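Local coordinates for protein packaging enzyme P4 (Pseudomonas phage phi13, PDB 4BLP) that probably hydrolyses NTP as a hexameric RecA-like motor that drives packaging of the single-stranded RNA genome precursors of a cystovirus into the viral procapsid, at residues D[170-175]-D[188-193]; D[150-155]-D[255-260]. One frame throughout, in Å; residues are numbered along the deposited sequence.

From the N terminus, after the N-terminal helices and small antiparallel sheets, the chain enters strand 147-152, a central strand of the mixed sheet, and the glycine loop that follows it. After helix 159-164 it reaches strand 170-173, and interaction 1 closes a short loop there: twelve residues, including helix 181-184, separate 170-175 from 188-193. Interaction 2 closes only at 255-260, after a further run of helices and strand 210-213, so its 99-residue loop encloses interaction 1 entirely. Both pairings are parallel and belong to the same sheet, interaction 1 at the 187-189 edge and interaction 2 in the middle. Their centres lie 16 Å apart, nearest atoms about 8 Å, and each reaches the second subunit.

Interaction 1 (D[170-175]-D[188-193]); sequences VTIRWG and IAVADL
With CG anti to the backbone N (chi1 -176°) and chi2 at 41°, the Trp174 side chain swings its indole alongside residues 190-193, which lead from the strand to helix 193-205. NE1 donates to Ala191 O at 2.9 Å. The oxygen lies in the ring plane, yet the bond is bent (135° at the hydrogen) and NE1 sits above the carbonyl plane instead of on a lone pair. Asp192 O covers one ring face, toward its rim, and the six-membered ring ends at Leu193, CH2 to CD1 3.9 Å. Val190 holds CG2 between its own N and carbonyl carbon, which places that methyl against both Trp174 CB and Ile172 CG2, each 3.6 Å away.

Three backbone bonds establish the parallel pairing: Ile188 N to Thr171 O, Arg173 N to Ile188 O, and Val190 N to Arg173 O at 3.0 Å. Beyond them a water continues the link, accepting from Gly175 N and donating to Val190 O at 2.7 Å. Ile172 and Ile188 project from one face of the sheet, Arg173 and Ala189 from the other. The bent Arg173 chain leads its guanidinium away from 188-193 to salt bridges with Asp182 and Asp213. Asp192 N-caps helix 193-205, its OD1 accepting from Glu195 N, while Ala191 packs on Leu125 of the second subunit. Strand 170-173, helix 181-184 and strand 187-189 form a beta-alpha-beta unit, with 187-189 the outermost strand of the P-loop NTPase sheet on its side within this chain.

Interaction 2 (D[150-155]-D[255-260]); sequences VVVGGT and AAINPM
Asn258 meets Gly153 and Gly154 where two neighbouring parallel strands of the RecA-like core leave the sheet; Gly153 opens what is probably the Walker A P-loop. From the Asn258 backbone, CB rests on Gly153 O at 3.3 Å. CG, anti to the backbone N (chi1 171°), stays close to the same oxygen and comes within 3.9 Å of Gly154 CA. At the amide the two branches part. ND2 extends to within 3.2 Å of Thr155 OG1, a hydroxyl that hydrogen-bonds Asn272 OD1 of the second subunit. OD1 turns back on its own chain and accepts from Met260 N, closing an Asx turn; the donor stands 50° out of the amide carbonyl plane, so it is not on a lone pair.

Behind this turn the strands pair in register, Val150 with Ala255, Val151 with Ala256 and Val152 with Ile257, their short axes 31° apart. Two bonds are firm, Val151 N to Ala255 O and Ile257 N to Val151 O, both 2.8 Å. The third, Gly153 N to Ile257 O, is weak at 3.5 Å, evidence that the backbones separate as the loop begins.

Val150, Val152, Ala255 and Ile257 share one face, which helix 266-274 helps to cover; Val151 and Ala256 occupy the other, against Leu163 of helix 159-164. From that helix Lys159, the presumed Walker A lysine, sends NZ to Gly153 O, the same carbonyl on which Asn258 CB rests. On the face of Val152, its CG2 lies beside Ile257 CG2, both side chains pointing the same way, while the Val152 and Pro259 side chains cross at about a right angle, CG1 of Val152 lying 3.7 Å from Pro259 CD.

Interaction 1 (D[170-175]-D[188-193])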
ATOM      1  N   VAL D 170     -28.630  -0.670 -30.746  1.00 12.28           N
ATOM      2  CA  VAL D 170     -28.705  -1.393 -29.482  1.00 12.23           C
ATOM      3  C   VAL D 170     -27.842  -0.688 -28.458  1.00 13.24           C
ATOM      4  O   VAL D 170     -26.803  -0.110 -28.813  1.00 12.84           O
ATOM      5  CB  VAL D 170     -28.282  -2.883 -29.696  1.00 16.45           C
ATOM      6  CG1 VAL D 170     -26.840  -2.981 -30.198  1.00 17.08           C
ATOM      7  CG2 VAL D 170     -28.489  -3.733 -28.420  1.00 17.03           C
ATOM      8  N   THR D 171     -28.279  -0.721 -27.210  1.00 10.25           N
ATOM      9  CA  THR D 171     -27.513  -0.172 -26.085  1.00  9.38           C
ATOM     10  C   THR D 171     -27.199  -1.280 -25.112  1.00 12.02           C
ATOM     11  O   THR D 171     -28.101  -1.984 -24.652  1.00 12.14           O
ATOM     12  CB  THR D 171     -28.303   0.971 -25.402  1.00 13.78           C
ATOM     13  OG1 THR D 171     -28.588   2.006 -26.360  1.00 13.84           O
ATOM     14  CG2 THR D 171     -27.540   1.573 -24.202  1.00 13.79           C
ATOM     15  N   ILE D 172     -25.921  -1.416 -24.771  1.00  9.53           N
ATOM     16  CA  ILE D 172     -25.498  -2.366 -23.749  1.00  8.39           C
ATOM     17  C   ILE D 172     -25.581  -1.622 -22.422  1.00 11.78           C
ATOM     18  O   ILE D 172     -25.074  -0.503 -22.322  1.00 13.55           O
ATOM     19  CB  ILE D 172     -24.094  -2.905 -24.027  1.00  9.61           C
ATOM     20  CG1 ILE D 172     -24.152  -3.795 -25.280  1.00  9.96           C
ATOM     21  CG2 ILE D 172     -23.551  -3.709 -22.790  1.00 10.09           C
ATOM     22  CD1 ILE D 172     -22.735  -4.141 -25.710  1.00 12.42           C
ATOM     23  N   ARG D 173     -26.240  -2.227 -21.432  1.00  9.37           N
ATOM     24  CA  ARG D 173     -26.428  -1.564 -20.134  1.00  8.88           C
ATOM     25  C   ARG D 173     -25.562  -2.249 -19.102  1.00  9.34           C
ATOM     26  O   ARG D 173     -25.730  -3.447 -18.850  1.00  9.04           O
ATOM     27  CB  ARG D 173     -27.937  -1.593 -19.773  1.00  8.53           C
ATOM     28  CG  ARG D 173     -28.712  -0.621 -20.712  1.00 13.37           C
ATOM     29  CD  ARG D 173     -28.754   0.807 -20.141  1.00 12.75           C
ATOM     30  NE  ARG D 173     -29.592   0.775 -18.944  1.00 12.06           N
ATOM     31  CZ  ARG D 173     -29.555   1.673 -17.962  1.00 21.90           C
ATOM     32  NH1 ARG D 173     -28.753   2.732 -18.043  1.00 18.35           N
ATOM     33  NH2 ARG D 173     -30.303   1.509 -16.885  1.00 17.57           N
ATOM     34  N   TRP D 174     -24.570  -1.513 -18.583  1.00  7.75           N
ATOM     35  CA  TRP D 174     -23.583  -2.058 -17.649  1.00  7.49           C
ATOM     36  C   TRP D 174     -23.292  -1.106 -16.515  1.00  9.67           C
ATOM     37  O   TRP D 174     -22.927   0.063 -16.760  1.00  9.25           O
ATOM     38  CB  TRP D 174     -22.265  -2.343 -18.418  1.00  6.85           C
ATOM     39  CG  TRP D 174     -21.188  -2.994 -17.571  1.00  7.73           C
ATOM     40  CD1 TRP D 174     -21.355  -3.990 -16.643  1.00  9.52           C
ATOM     41  CD2 TRP D 174     -19.781  -2.678 -17.579  1.00  8.20           C
ATOM     42  NE1 TRP D 174     -20.143  -4.285 -16.044  1.00  9.18           N
ATOM     43  CE2 TRP D 174     -19.163  -3.494 -16.599  1.00 10.48           C
ATOM     44  CE3 TRP D 174     -18.985  -1.745 -18.293  1.00  9.68           C
ATOM     45  CZ2 TRP D 174     -17.771  -3.468 -16.363  1.00  9.76           C
ATOM     46  CZ3 TRP D 174     -17.606  -1.722 -18.068  1.00 10.08           C
ATOM     47  CH2 TRP D 174     -17.013  -2.562 -17.103  1.00  9.91           C
ATOM     48  N   GLY D 175     -23.424  -1.608 -15.290  1.00  9.02           N
ATOM     49  CA  GLY D 175     -23.058  -0.876 -14.076  1.00  8.78           C
ATOM     50  C   GLY D 175     -23.880   0.369 -13.792  1.00 10.15           C
ATOM     51  O   GLY D 175     -23.433   1.266 -13.075  1.00  9.85           O
ATOM     52  N   ILE D 188     -29.375  -4.549 -24.045  1.00 14.10           N
ATOM     53  CA  ILE D 188     -28.933  -5.829 -23.539  1.00 14.32           C
ATOM     54  C   ILE D 188     -28.211  -5.532 -22.218  1.00 12.48           C
ATOM     55  O   ILE D 188     -27.261  -4.767 -22.230  1.00 11.81           O
ATOM     56  CB  ILE D 188     -28.033  -6.561 -24.543  1.00 18.61           C
ATOM     57  CG1 ILE D 188     -28.765  -6.843 -25.890  1.00 21.64           C
ATOM     58  CG2 ILE D 188     -27.508  -7.861 -23.894  1.00 18.95           C
ATOM     59  CD1 ILE D 188     -27.981  -7.419 -26.943  1.00 32.64           C
ATOM     60  N   ALA D 189     -28.674  -6.125 -21.115  1.00  9.30           N
ATOM     61  CA  ALA D 189     -28.076  -5.898 -19.807  1.00  9.83           C
ATOM     62  C   ALA D 189     -26.921  -6.882 -19.613  1.00 13.21           C
ATOM     63  O   ALA D 189     -27.066  -8.071 -19.913  1.00 13.28           O
ATOM     64  CB  ALA D 189     -29.145  -6.082 -18.729  1.00 11.60           C
ATOM     65  N   VAL D 190     -25.797  -6.408 -19.071  1.00  6.78           N
ATOM     66  CA  VAL D 190     -24.619  -7.285 -18.846  1.00  6.74           C
ATOM     67  C   VAL D 190     -24.141  -7.076 -17.415  1.00 11.70           C
ATOM     68  O   VAL D 190     -24.487  -6.054 -16.795  1.00  9.79           O
ATOM     69  CB  VAL D 190     -23.472  -7.060 -19.881  1.00  9.63           C
ATOM     70  CG1 VAL D 190     -23.957  -7.402 -21.307  1.00  8.44           C
ATOM     71  CG2 VAL D 190     -22.950  -5.624 -19.811  1.00  9.68           C
ATOM     72  N   ALA D 191     -23.309  -8.024 -16.905  1.00  9.69           N
ATOM     73  CA  ALA D 191     -22.866  -7.954 -15.520  1.00  9.72           C
ATOM     74  C   ALA D 191     -21.404  -7.520 -15.352  1.00 10.64           C
ATOM     75  O   ALA D 191     -21.130  -6.609 -14.557  1.00 10.62           O
ATOM     76  CB  ALA D 191     -23.103  -9.304 -14.832  1.00 11.34           C
ATOM     77  N   ASP D 192     -20.447  -8.217 -16.009  1.00  9.64           N
ATOM     78  CA  ASP D 192     -19.010  -7.921 -15.759  1.00  7.81           C
ATOM     79  C   ASP D 192     -18.340  -7.363 -17.007  1.00 10.29           C
ATOM     80  O   ASP D 192     -18.963  -7.267 -18.079  1.00  9.50           O
ATOM     81  CB  ASP D 192     -18.272  -9.188 -15.282  1.00  9.68           C
ATOM     82  CG  ASP D 192     -17.896 -10.109 -16.407  1.00 13.24           C
ATOM     83  OD1 ASP D 192     -18.785 -10.457 -17.199  1.00 14.82           O
ATOM     84  OD2 ASP D 192     -16.683 -10.461 -16.519  1.00 12.60           O
ATOM     85  N   LEU D 193     -17.078  -7.015 -16.871  1.00  6.70           N
ATOM     86  CA  LEU D 193     -16.304  -6.438 -17.983  1.00  6.43           C
ATOM     87  C   LEU D 193     -16.192  -7.417 -19.181  1.00  9.35           C
ATOM     88  O   LEU D 193     -16.296  -6.981 -20.329  1.00  8.24           O
ATOM     89  CB  LEU D 193     -14.913  -6.083 -17.425  1.00  6.47           C
ATOM     90  CG  LEU D 193     -13.846  -5.720 -18.485  1.00 10.74           C
ATOM     91  CD1 LEU D 193     -14.171  -4.347 -19.136  1.00 10.97           C
ATOM     92  CD2 LEU D 193     -12.471  -5.679 -17.805  1.00  8.20           C
TER
HETATM   93  O   HOH W   1     -24.441  -4.208 -14.810  1.00 10.14           O

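Interaction 2 (D[150-155]-D[255-260])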
ATOM      1  N   VAL D 150     -15.615   7.617 -27.416  1.00  8.58           N
ATOM      2  CA  VAL D 150     -16.184   7.814 -26.083  1.00  8.92           C
ATOM      3  C   VAL D 150     -16.999   9.098 -26.038  1.00 13.90           C
ATOM      4  O   VAL D 150     -16.634  10.104 -26.663  1.00 14.07           O
ATOM      5  CB  VAL D 150     -15.112   7.785 -24.958  1.00 15.17           C
ATOM      6  CG1 VAL D 150     -14.417   6.420 -24.910  1.00 14.83           C
ATOM      7  CG2 VAL D 150     -14.100   8.901 -25.143  1.00 15.93           C
ATOM      8  N   VAL D 151     -18.084   9.071 -25.272  1.00 11.31           N
ATOM      9  CA  VAL D 151     -18.965  10.216 -25.060  1.00 11.52           C
ATOM     10  C   VAL D 151     -18.756  10.606 -23.622  1.00 12.77           C
ATOM     11  O   VAL D 151     -19.072   9.830 -22.736  1.00 11.12           O
ATOM     12  CB  VAL D 151     -20.444   9.856 -25.393  1.00 13.93           C
ATOM     13  CG1 VAL D 151     -21.389  11.044 -25.088  1.00 15.54           C
ATOM     14  CG2 VAL D 151     -20.553   9.413 -26.858  1.00 14.80           C
ATOM     15  N   VAL D 152     -18.218  11.831 -23.389  1.00 11.65           N
ATOM     16  CA  VAL D 152     -17.773  12.260 -22.078  1.00 12.37           C
ATOM     17  C   VAL D 152     -18.601  13.403 -21.535  1.00 14.70           C
ATOM     18  O   VAL D 152     -19.017  14.279 -22.270  1.00 14.00           O
ATOM     19  CB  VAL D 152     -16.263  12.688 -22.160  1.00 18.87           C
ATOM     20  CG1 VAL D 152     -15.674  12.930 -20.790  1.00 20.29           C
ATOM     21  CG2 VAL D 152     -15.422  11.624 -22.876  1.00 18.95           C
ATOM     22  N   GLY D 153     -18.786  13.411 -20.220  1.00 14.84           N
ATOM     23  CA  GLY D 153     -19.494  14.495 -19.554  1.00 16.12           C
ATOM     24  C   GLY D 153     -19.754  14.122 -18.123  1.00 23.24           C
ATOM     25  O   GLY D 153     -19.719  12.935 -17.799  1.00 22.11           O
ATOM     26  N   GLY D 154     -20.041  15.113 -17.286  1.00 21.08           N
ATOM     27  CA  GLY D 154     -20.283  14.872 -15.872  1.00 21.34           C
ATOM     28  C   GLY D 154     -21.653  14.316 -15.567  1.00 26.53           C
ATOM     29  O   GLY D 154     -22.446  14.007 -16.461  1.00 24.65           O
ATOM     30  N   THR D 155     -21.933  14.156 -14.262  1.00 26.36           N
ATOM     31  CA  THR D 155     -23.215  13.644 -13.803  1.00 27.44           C
ATOM     32  C   THR D 155     -24.216  14.705 -14.171  1.00 32.18           C
ATOM     33  O   THR D 155     -23.952  15.884 -13.920  1.00 32.53           O
ATOM     34  CB  THR D 155     -23.142  13.378 -12.279  0.66 36.72           C
ATOM     35  OG1 THR D 155     -21.988  12.577 -11.998  0.86 31.71           O
ATOM     36  CG2 THR D 155     -24.383  12.716 -11.747  0.96 35.11           C
ATOM     37  N   ALA D 255     -18.981   4.413 -26.313  1.00  9.06           N
ATOM     38  CA  ALA D 255     -19.249   4.219 -24.882  1.00  9.65           C
ATOM     39  C   ALA D 255     -19.360   5.535 -24.146  1.00 14.00           C
ATOM     40  O   ALA D 255     -18.551   6.420 -24.402  1.00 12.77           O
ATOM     41  CB  ALA D 255     -18.132   3.394 -24.266  1.00  9.99           C
ATOM     42  N   ALA D 256     -20.322   5.639 -23.204  1.00 10.34           N
ATOM     43  CA  ALA D 256     -20.435   6.808 -22.319  1.00 11.25           C
ATOM     44  C   ALA D 256     -19.428   6.667 -21.181  1.00 14.01           C
ATOM     45  O   ALA D 256     -19.262   5.572 -20.621  1.00 10.26           O
ATOM     46  CB  ALA D 256     -21.855   6.921 -21.751  1.00 11.96           C
ATOM     47  N   ILE D 257     -18.766   7.764 -20.811  1.00  9.30           N
ATOM     48  CA  ILE D 257     -17.854   7.710 -19.685  1.00 10.52           C
ATOM     49  C   ILE D 257     -17.839   9.040 -18.944  1.00 14.94           C
ATOM     50  O   ILE D 257     -17.935  10.099 -19.567  1.00 12.67           O
ATOM     51  CB  ILE D 257     -16.424   7.281 -20.165  1.00 15.08           C
ATOM     52  CG1 ILE D 257     -15.532   6.861 -18.995  1.00 15.24           C
ATOM     53  CG2 ILE D 257     -15.744   8.360 -21.050  1.00 17.82           C
ATOM     54  CD1 ILE D 257     -14.236   6.112 -19.473  1.00 18.11           C
ATOM     55  N   ASN D 258     -17.750   8.977 -17.619  1.00 12.44           N
ATOM     56  CA  ASN D 258     -17.623  10.175 -16.770  1.00 14.27           C
ATOM     57  C   ASN D 258     -16.358   9.963 -15.939  1.00 16.88           C
ATOM     58  O   ASN D 258     -16.428   9.217 -14.970  1.00 14.19           O
ATOM     59  CB  ASN D 258     -18.865  10.403 -15.910  1.00 13.45           C
ATOM     60  CG  ASN D 258     -18.655  11.500 -14.876  1.00 19.49           C
ATOM     61  OD1 ASN D 258     -17.657  12.238 -14.894  1.00 20.10           O
ATOM     62  ND2 ASN D 258     -19.613  11.660 -13.966  1.00 20.80           N
ATOM     63  N   PRO D 259     -15.195  10.540 -16.328  1.00 14.79           N
ATOM     64  CA  PRO D 259     -13.951  10.225 -15.616  1.00 16.02           C
ATOM     65  C   PRO D 259     -13.836  10.810 -14.212  1.00 22.75           C
ATOM     66  O   PRO D 259     -12.898  10.463 -13.481  1.00 22.43           O
ATOM     67  CB  PRO D 259     -12.858  10.784 -16.545  1.00 18.10           C
ATOM     68  CG  PRO D 259     -13.533  11.935 -17.237  1.00 23.33           C
ATOM     69  CD  PRO D 259     -14.933  11.429 -17.492  1.00 18.49           C
ATOM     70  N   MET D 260     -14.792  11.681 -13.821  1.00 20.39           N
ATOM     71  CA  MET D 260     -14.871  12.297 -12.491  1.00 20.16           C
ATOM     72  C   MET D 260     -13.582  13.031 -12.116  1.00 25.36           C
ATOM     73  O   MET D 260     -13.011  12.840 -11.034  1.00 24.48           O
ATOM     74  CB  MET D 260     -15.247  11.267 -11.418  1.00 21.99           C
ATOM     75  CG  MET D 260     -16.614  10.696 -11.614  1.00 25.92           C
ATOM     76  SD  MET D 260     -17.203   9.899 -10.099  1.00 30.49           S
ATOM     77  CE  MET D 260     -18.890   9.587 -10.603  1.00 28.09           C
TER